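Local coordinates for MAGE domain-containing protein (Xenopus laevis, PDB 7DG2), which probably acts as the Nse3 subunit of the Smc5/6 complex, pairing with Nse1 through its MAGE domain to hold and shape Nse4, at residues M124-L128 / R129-G133; A116-S119 / A120-M124; L82-V85 / Q86-M90; G174-A177 / F178-S182. All coordinates share one frame; numbering follows the deposited sequence.

All four contacts are local turns or helix segments of the MAGE domain. Interactions 2 and 1 follow each other along helix 118-127, share Met-124 and have centres about 10 Å apart; the former starts the helix, the latter ends it. They touch where Pro-132 CD lies 3.8 Å from Trp-122 CE3. Interaction 3, in the loop before helix 94-111, is far from that helix 118-127, its centre about 30 Å from that of interaction 1. Interaction 4 lies only about 5 Å, centre to centre, from the middle of the chain, and its nearest atoms are about 8 Å from interaction 3. The Nse4 chain reaches all four, and the Nse1 chain borders interaction 3.

Interaction 1: M124-L128 / R129-G133; sequences MLRRL and RIEPG
Leu-125 O is gripped by two backbone N-H groups near the end of helix 118-127: Leu-128 N at 2.9 Å and Ile-130 N at 3.1 Å from that same oxygen, arriving from opposite faces of its carbonyl plane. One residue further on, Arg-126 O accepts from Arg-129 N at 2.9 Å. As the chain turns back, Ile-130 O comes to 3.3 Å from Arg-126 CA in a CA-H...O contact.

On the outer side Arg-126 forms a salt bridge with Glu-131. The arginine chain leaves with CG anti to its backbone N (chi1 178°) and bends at chi3, which brings the NE and NH2 edge up to the carboxylate. That carboxylate stands almost upright across the edge, the two planes 84° apart, so the four N-to-O approaches are similar in length and mostly weak. The one that is not weak runs from Arg-126 NH2 to the syn lone pair of Glu-131 OE1, 3.2 Å away. With an alanine in place of Glu-131, the Arg-126 guanidinium would probably be left without this counter-charge and freer to swing about its chain.

Inward, Leu-125 CB and Ile-130 CB meet at 4.0 Å, and both side chains also pack on Leu-101 of helix 94-111. Ile-130 touches Trp-51 of the Nse4 chain as well, while Arg-127 bonds Thr-13 and Pro-9 of that chain. Alongside the Leu-125 to Ile-130 contact, the paired backbone bonds and the positive phi of Arg-129 (68°), the C-prime residue, make a Schellman motif that ends the helix.

Interaction 2: A116-S119 / A120-M124; sequences AKES and AIWEM
The indole of Trp-122 donates from NE1 to Glu-118 OE2 at 3.0 Å, a nearly straight bond (171° at the hydrogen) with the oxygen lying exactly in the ring plane. It uses the anti lone pair of OE2, and the carboxylate is turned 39° against the ring. A chi1 of 179° swings Glu-118 CG to the side opposite its backbone nitrogen, and the extended chain then runs alongside the tryptophan in the same direction, its CG 3.4 Å from Trp-122 CD1. The buried carboxylate has further partners: OE2 in a salt bridge with Lys-143 and OE1 hydrogen-bonded to Tyr-158 OH, which together fix its rotation and probably favour the charged form. A glutamine at Glu-118 would probably leave Lys-143 without its negative mate and weaken the hold on the indole.

Beneath these side chains run the first bonds of helix 118-127: Ile-121 N to Lys-117 O, Trp-122 N to Glu-118 O, and Glu-123 N to Ser-119 O at 2.9 Å. Lys-117 holds the N-cap position. From the strand just before the helix, Ala-116 CB meets Ile-121 CG1 at 4.2 Å.

Ala-116 and Glu-118 bond through their backbones to strand 169-173, so the helix springs directly from a sheet edge. Ile-121 touches Ile-105 of helix 94-111 and Phe-171 of that strand, and Trp-122 lies on Val-142 and Val-146 of helix 142-152.

Interaction 3: L82-V85 / Q86-M90; sequences LQRV and QGDGM
Val-85 and Asp-88 close a type II beta turn in the loop that links strand 75-80 to helix 94-111, with Asp-88 N bonded to Val-85 O at 3.1 Å. Gly-87 sits at the third position with phi 84°, where a side chain would be jammed against the preceding carbonyl oxygen.

The carboxylate of Asp-88 folds back into this turn because its CG lies between the backbone N and the carbonyl carbon (chi1 57°). There OD2 takes two donors from opposite faces of the carboxylate plane: Val-85 N at 3.1 Å and Arg-84 NE, also 3.1 Å away and part of a salt bridge. The Arg-84 guanidinium presents its edge to the acid nearly in plane, the two groups turned 50° apart, after a chain bent at both chi2 and chi3. Over one of its faces lies the methyl of Met-90, whose CE is 3.3 Å from Arg-84 CZ, the two side chains crossing at about a right angle. Val-85 CG2 also packs against Asp-88 CB, 3.7 Å away.

Other subunits meet the loop: Arg-84 NH1 donates to Arg-64 O of the Nse4 chain, Val-85 packs on Leu-36 of the Nse1 chain, and Met-90 touches both. Asp-88 OD1, finally, accepts from Met-90 N at 3.1 Å, so one acid both braces the beta turn and forms the Asx turn that follows it.

Interaction 4: G174-A177 / F178-S182; sequences GQRA and FKETS
Gly-174 stands at the N-cap of the short helix 175-180, which follows strand 169-173 in the MAGE fold. Its carbonyl oxygen receives a weak bond from Phe-178 N at 3.3 Å, and Phe-178 CD2 comes within 3.5 Å of Gly-174 O. The phenylalanine ring meets Trp-173 as well and lies near a bound acetate ion, probably picked up from the crystallisation liquor.

Gln-175 O, next along, accepts a weak bond from Lys-179 N, while Lys-179 CG comes to 3.5 Å from the same oxygen. The glutamine's amide NE2 bonds Asp-70.

Arg-176 carries the main side-chain contact. Its chain bends at chi3, setting NH1 2.8 Å from Glu-180 OE2 in a salt bridge one helical turn on. The acid oxygen lies close to the guanidinium plane, yet NH1 meets it 35° out of the carboxylate plane, and the two flat groups are turned 72° against each other. From outside, Arg-176 NE bonds Gln-153 O and Glu-180 OE1 bonds Tyr-155 OH, bonds that hold both groups of this buried pair in their rotation. Beneath it, Arg-176 O accepts from Glu-180 N at 2.8 Å.

Ala-177 O accepts from Thr-181 N at 2.9 Å, although Thr-181, whose OG1 bonds Tyr-61 O of the Nse4 chain, has itself left helical angles; Thr-181 CG2 lies 3.3 Å from Ala-177 O.

Interaction 1: M124-L128 / R129-G133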
# COMPACT_ATOMS: atom_id res chain seq x y z
N MET B 124 -17.20 24.43 6.03
CA MET B 124 -17.35 23.25 6.87
C MET B 124 -16.00 22.77 7.40
O MET B 124 -15.84 22.55 8.61
CB MET B 124 -18.05 22.13 6.09
CG MET B 124 -18.15 20.80 6.84
SD MET B 124 -18.98 19.49 5.90
CE MET B 124 -17.77 19.21 4.61
N LEU B 125 -15.02 22.60 6.51
CA LEU B 125 -13.75 22.02 6.93
C LEU B 125 -13.02 22.92 7.93
O LEU B 125 -12.22 22.42 8.74
CB LEU B 125 -12.86 21.75 5.72
CG LEU B 125 -13.38 20.65 4.79
CD1 LEU B 125 -12.33 20.31 3.75
CD2 LEU B 125 -13.78 19.41 5.58
N ARG B 126 -13.27 24.23 7.91
CA ARG B 126 -12.62 25.10 8.89
C ARG B 126 -12.98 24.70 10.31
O ARG B 126 -12.14 24.77 11.22
CB ARG B 126 -13.00 26.56 8.64
CG ARG B 126 -12.39 27.54 9.65
CD ARG B 126 -12.67 28.99 9.26
NE ARG B 126 -11.50 29.64 8.67
CZ ARG B 126 -11.51 30.84 8.09
NH1 ARG B 126 -12.64 31.53 8.01
NH2 ARG B 126 -10.40 31.34 7.57
N ARG B 127 -14.23 24.26 10.53
CA ARG B 127 -14.63 23.81 11.85
C ARG B 127 -13.94 22.51 12.25
O ARG B 127 -13.91 22.17 13.44
CB ARG B 127 -16.15 23.65 11.91
CG ARG B 127 -16.90 24.97 11.72
CD ARG B 127 -18.37 24.85 12.08
NE ARG B 127 -19.11 23.98 11.17
CZ ARG B 127 -19.53 24.34 9.97
NH1 ARG B 127 -20.19 23.47 9.21
NH2 ARG B 127 -19.30 25.57 9.52
N LEU B 128 -13.39 21.78 11.28
CA LEU B 128 -12.56 20.62 11.56
C LEU B 128 -11.08 20.98 11.59
O LEU B 128 -10.22 20.09 11.51
CB LEU B 128 -12.83 19.52 10.53
CG LEU B 128 -14.32 19.16 10.39
CD1 LEU B 128 -14.54 18.13 9.30
CD2 LEU B 128 -14.86 18.65 11.72
N ARG B 129 -10.77 22.28 11.68
CA ARG B 129 -9.40 22.79 11.84
C ARG B 129 -8.56 22.55 10.59
O ARG B 129 -7.37 22.23 10.67
CB ARG B 129 -8.74 22.23 13.10
CG ARG B 129 -9.59 22.49 14.33
CD ARG B 129 -9.00 21.96 15.63
NE ARG B 129 -10.00 22.00 16.70
CZ ARG B 129 -9.76 21.67 17.96
NH1 ARG B 129 -8.55 21.28 18.33
NH2 ARG B 129 -10.73 21.74 18.86
N ILE B 130 -9.19 22.71 9.43
CA ILE B 130 -8.53 22.62 8.13
C ILE B 130 -8.67 23.97 7.43
O ILE B 130 -9.77 24.53 7.37
CB ILE B 130 -9.14 21.50 7.27
CG1 ILE B 130 -8.72 20.13 7.82
CG2 ILE B 130 -8.73 21.65 5.82
CD1 ILE B 130 -9.31 18.96 7.05
N GLU B 131 -7.55 24.47 6.89
CA GLU B 131 -7.54 25.71 6.12
C GLU B 131 -6.86 25.45 4.78
O GLU B 131 -5.76 24.86 4.75
CB GLU B 131 -6.82 26.84 6.88
CG GLU B 131 -7.50 27.23 8.19
CD GLU B 131 -8.37 28.47 8.05
OE1 GLU B 131 -8.29 29.36 8.93
OE2 GLU B 131 -9.13 28.56 7.06
N PRO B 132 -7.45 25.87 3.66
CA PRO B 132 -6.85 25.54 2.36
C PRO B 132 -5.44 26.07 2.18
O PRO B 132 -4.64 25.48 1.44
CB PRO B 132 -7.83 26.16 1.34
CG PRO B 132 -8.67 27.12 2.12
CD PRO B 132 -8.74 26.58 3.52
N GLY B 133 -5.09 27.17 2.85
CA GLY B 133 -3.82 27.83 2.66
C GLY B 133 -2.75 27.55 3.70
O GLY B 133 -1.64 28.06 3.57

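Interaction 2: A116-S119 / A120-M124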
# COMPACT_ATOMS: atom_id res chain seq x y z
N ALA B 116 -22.13 21.04 -4.11
CA ALA B 116 -21.74 21.96 -3.06
C ALA B 116 -20.75 22.97 -3.62
O ALA B 116 -19.83 22.61 -4.36
CB ALA B 116 -21.11 21.23 -1.87
N LYS B 117 -20.94 24.24 -3.26
CA LYS B 117 -19.96 25.25 -3.65
C LYS B 117 -18.65 25.02 -2.92
O LYS B 117 -18.62 24.54 -1.78
CB LYS B 117 -20.49 26.66 -3.34
CG LYS B 117 -21.69 27.06 -4.16
CD LYS B 117 -21.81 28.58 -4.27
CE LYS B 117 -22.94 28.97 -5.21
NZ LYS B 117 -22.88 28.22 -6.50
N GLU B 118 -17.54 25.35 -3.59
CA GLU B 118 -16.24 25.24 -2.94
C GLU B 118 -16.22 26.01 -1.63
O GLU B 118 -15.66 25.54 -0.63
CB GLU B 118 -15.12 25.74 -3.86
CG GLU B 118 -13.75 25.66 -3.21
CD GLU B 118 -12.58 25.81 -4.17
OE1 GLU B 118 -12.80 26.24 -5.33
OE2 GLU B 118 -11.43 25.49 -3.77
N SER B 119 -16.85 27.19 -1.59
CA SER B 119 -16.85 27.99 -0.37
C SER B 119 -17.54 27.25 0.77
O SER B 119 -17.08 27.31 1.92
CB SER B 119 -17.52 29.34 -0.62
OG SER B 119 -18.84 29.21 -1.13
N ALA B 120 -18.63 26.54 0.48
CA ALA B 120 -19.31 25.78 1.52
C ALA B 120 -18.44 24.65 2.05
O ALA B 120 -18.49 24.34 3.25
CB ALA B 120 -20.63 25.22 0.98
N ILE B 121 -17.63 24.03 1.19
CA ILE B 121 -16.78 22.94 1.64
C ILE B 121 -15.68 23.47 2.57
O ILE B 121 -15.43 22.90 3.64
CB ILE B 121 -16.21 22.18 0.43
CG1 ILE B 121 -17.32 21.32 -0.17
CG2 ILE B 121 -14.98 21.37 0.82
CD1 ILE B 121 -16.88 20.42 -1.28
N TRP B 122 -15.01 24.56 2.20
CA TRP B 122 -13.98 25.07 3.09
C TRP B 122 -14.57 25.64 4.38
O TRP B 122 -13.94 25.57 5.43
CB TRP B 122 -13.12 26.12 2.38
CG TRP B 122 -12.35 25.53 1.26
CD1 TRP B 122 -12.45 25.87 -0.06
CD2 TRP B 122 -11.40 24.46 1.34
NE1 TRP B 122 -11.60 25.09 -0.81
CE2 TRP B 122 -10.94 24.22 0.02
CE3 TRP B 122 -10.88 23.69 2.38
CZ2 TRP B 122 -9.99 23.24 -0.27
CZ3 TRP B 122 -9.92 22.72 2.09
CH2 TRP B 122 -9.50 22.50 0.77
N GLU B 123 -15.78 26.19 4.31
CA GLU B 123 -16.43 26.69 5.52
C GLU B 123 -16.66 25.56 6.52
O GLU B 123 -16.34 25.68 7.71
CB GLU B 123 -17.74 27.37 5.13
CG GLU B 123 -18.65 27.77 6.27
CD GLU B 123 -19.89 28.50 5.77
OE1 GLU B 123 -20.14 29.64 6.22
OE2 GLU B 123 -20.60 27.94 4.90
N MET B 124 -17.20 24.43 6.03
CA MET B 124 -17.35 23.25 6.87
C MET B 124 -16.00 22.77 7.40
O MET B 124 -15.84 22.55 8.61
CB MET B 124 -18.05 22.13 6.09
CG MET B 124 -18.15 20.80 6.84
SD MET B 124 -18.98 19.49 5.90
CE MET B 124 -17.77 19.21 4.61

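Interaction 3: L82-V85 / Q86-M90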
# COMPACT_ATOMS: atom_id res chain seq x y z
N LEU B 82 -14.88 -7.95 -1.85
CA LEU B 82 -15.03 -8.37 -0.46
C LEU B 82 -15.51 -7.19 0.37
O LEU B 82 -15.04 -6.06 0.21
CB LEU B 82 -13.71 -8.89 0.11
CG LEU B 82 -12.91 -9.96 -0.63
CD1 LEU B 82 -11.72 -10.40 0.22
CD2 LEU B 82 -13.78 -11.16 -0.99
N GLN B 83 -16.43 -7.46 1.28
CA GLN B 83 -16.94 -6.40 2.14
C GLN B 83 -15.87 -5.95 3.12
O GLN B 83 -15.31 -6.77 3.86
CB GLN B 83 -18.16 -6.89 2.92
CG GLN B 83 -18.76 -5.82 3.83
CD GLN B 83 -19.95 -6.33 4.61
OE1 GLN B 83 -20.04 -7.52 4.93
NE2 GLN B 83 -20.88 -5.43 4.92
N ARG B 84 -15.59 -4.66 3.14
CA ARG B 84 -14.62 -4.13 4.08
C ARG B 84 -15.29 -4.01 5.44
O ARG B 84 -16.38 -3.44 5.55
CB ARG B 84 -14.08 -2.79 3.58
CG ARG B 84 -13.28 -2.90 2.28
CD ARG B 84 -11.91 -3.55 2.53
NE ARG B 84 -11.11 -2.78 3.48
CZ ARG B 84 -10.30 -1.78 3.14
NH1 ARG B 84 -10.16 -1.42 1.87
NH2 ARG B 84 -9.61 -1.14 4.08
N VAL B 85 -14.67 -4.61 6.46
CA VAL B 85 -15.23 -4.64 7.80
C VAL B 85 -14.15 -4.26 8.81
O VAL B 85 -12.95 -4.41 8.55
CB VAL B 85 -15.83 -6.02 8.15
CG1 VAL B 85 -17.03 -6.32 7.26
CG2 VAL B 85 -14.79 -7.13 7.99
N GLN B 86 -14.58 -3.78 9.97
CA GLN B 86 -13.67 -3.66 11.09
C GLN B 86 -12.98 -5.00 11.32
O GLN B 86 -13.64 -6.05 11.37
CB GLN B 86 -14.42 -3.22 12.36
CG GLN B 86 -13.52 -2.85 13.54
CD GLN B 86 -13.00 -4.05 14.32
OE1 GLN B 86 -13.66 -5.08 14.42
NE2 GLN B 86 -11.79 -3.92 14.87
N GLY B 87 -11.65 -4.98 11.42
CA GLY B 87 -10.90 -6.19 11.68
C GLY B 87 -10.59 -7.04 10.47
O GLY B 87 -10.14 -8.19 10.65
N ASP B 88 -10.79 -6.54 9.26
CA ASP B 88 -10.55 -7.37 8.08
C ASP B 88 -9.06 -7.57 7.79
O ASP B 88 -8.74 -8.27 6.82
CB ASP B 88 -11.27 -6.79 6.85
CG ASP B 88 -10.87 -5.35 6.54
OD1 ASP B 88 -9.79 -4.89 6.97
OD2 ASP B 88 -11.66 -4.67 5.84
N GLY B 89 -8.16 -7.02 8.61
CA GLY B 89 -6.74 -7.25 8.46
C GLY B 89 -5.99 -6.17 7.70
O GLY B 89 -4.76 -6.25 7.62
N MET B 90 -6.68 -5.18 7.16
CA MET B 90 -6.02 -4.17 6.32
C MET B 90 -5.26 -3.15 7.15
O MET B 90 -5.70 -2.75 8.23
CB MET B 90 -7.08 -3.48 5.47
CG MET B 90 -7.77 -4.46 4.61
SD MET B 90 -6.82 -4.62 3.11
CE MET B 90 -8.00 -3.91 2.05

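Interaction 4: G174-A177 / F178-S182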
# COMPACT_ATOMS: atom_id res chain seq x y z
N GLY B 174 -17.41 12.40 -8.02
CA GLY B 174 -16.82 11.85 -9.22
C GLY B 174 -17.22 10.40 -9.49
O GLY B 174 -17.83 9.74 -8.66
N GLN B 175 -16.84 9.93 -10.68
CA GLN B 175 -17.20 8.59 -11.13
C GLN B 175 -16.67 7.52 -10.19
O GLN B 175 -17.32 6.49 -9.98
CB GLN B 175 -16.68 8.37 -12.55
CG GLN B 175 -17.35 9.24 -13.63
CD GLN B 175 -16.46 9.43 -14.87
OE1 GLN B 175 -15.23 9.48 -14.77
NE2 GLN B 175 -17.09 9.55 -16.04
N ARG B 176 -15.48 7.73 -9.61
CA ARG B 176 -14.96 6.71 -8.70
C ARG B 176 -15.81 6.60 -7.43
O ARG B 176 -16.01 5.50 -6.91
CB ARG B 176 -13.50 6.99 -8.35
CG ARG B 176 -12.92 5.94 -7.40
CD ARG B 176 -11.48 6.23 -7.02
NE ARG B 176 -10.52 6.01 -8.10
CZ ARG B 176 -9.99 4.83 -8.43
NH1 ARG B 176 -10.35 3.73 -7.78
NH2 ARG B 176 -9.11 4.76 -9.42
N ALA B 177 -16.32 7.73 -6.92
CA ALA B 177 -17.18 7.68 -5.74
C ALA B 177 -18.44 6.87 -6.01
O ALA B 177 -18.87 6.08 -5.15
CB ALA B 177 -17.56 9.10 -5.28
N PHE B 178 -19.04 7.04 -7.18
CA PHE B 178 -20.26 6.28 -7.45
C PHE B 178 -20.00 4.79 -7.57
O PHE B 178 -20.94 4.00 -7.37
CB PHE B 178 -20.94 6.79 -8.72
CG PHE B 178 -21.71 8.06 -8.51
CD1 PHE B 178 -22.89 8.04 -7.78
CD2 PHE B 178 -21.26 9.26 -9.03
CE1 PHE B 178 -23.61 9.21 -7.57
CE2 PHE B 178 -21.97 10.42 -8.83
CZ PHE B 178 -23.15 10.40 -8.09
N LYS B 179 -18.77 4.38 -7.89
CA LYS B 179 -18.45 2.96 -7.99
C LYS B 179 -17.92 2.37 -6.68
O LYS B 179 -18.15 1.19 -6.41
CB LYS B 179 -17.41 2.72 -9.09
CG LYS B 179 -17.89 3.07 -10.47
CD LYS B 179 -19.08 2.25 -10.88
CE LYS B 179 -19.56 2.64 -12.28
NZ LYS B 179 -20.71 1.78 -12.71
N GLU B 180 -17.24 3.16 -5.86
CA GLU B 180 -16.69 2.63 -4.62
C GLU B 180 -17.63 2.77 -3.44
O GLU B 180 -17.54 1.97 -2.49
CB GLU B 180 -15.35 3.30 -4.30
CG GLU B 180 -14.22 2.87 -5.24
CD GLU B 180 -12.85 3.34 -4.80
OE1 GLU B 180 -12.73 4.02 -3.75
OE2 GLU B 180 -11.87 3.02 -5.51
N THR B 181 -18.55 3.73 -3.46
CA THR B 181 -19.54 3.84 -2.39
C THR B 181 -20.90 4.11 -3.05
O THR B 181 -21.10 3.84 -4.24
CB THR B 181 -19.10 4.90 -1.34
OG1 THR B 181 -19.93 4.80 -0.17
CG2 THR B 181 -19.15 6.33 -1.89
N SER B 182 -21.87 4.58 -2.27
CA SER B 182 -23.19 4.83 -2.81
C SER B 182 -23.84 5.93 -1.97
O SER B 182 -23.41 6.22 -0.86
CB SER B 182 -24.07 3.58 -2.77
OG SER B 182 -24.50 3.29 -1.44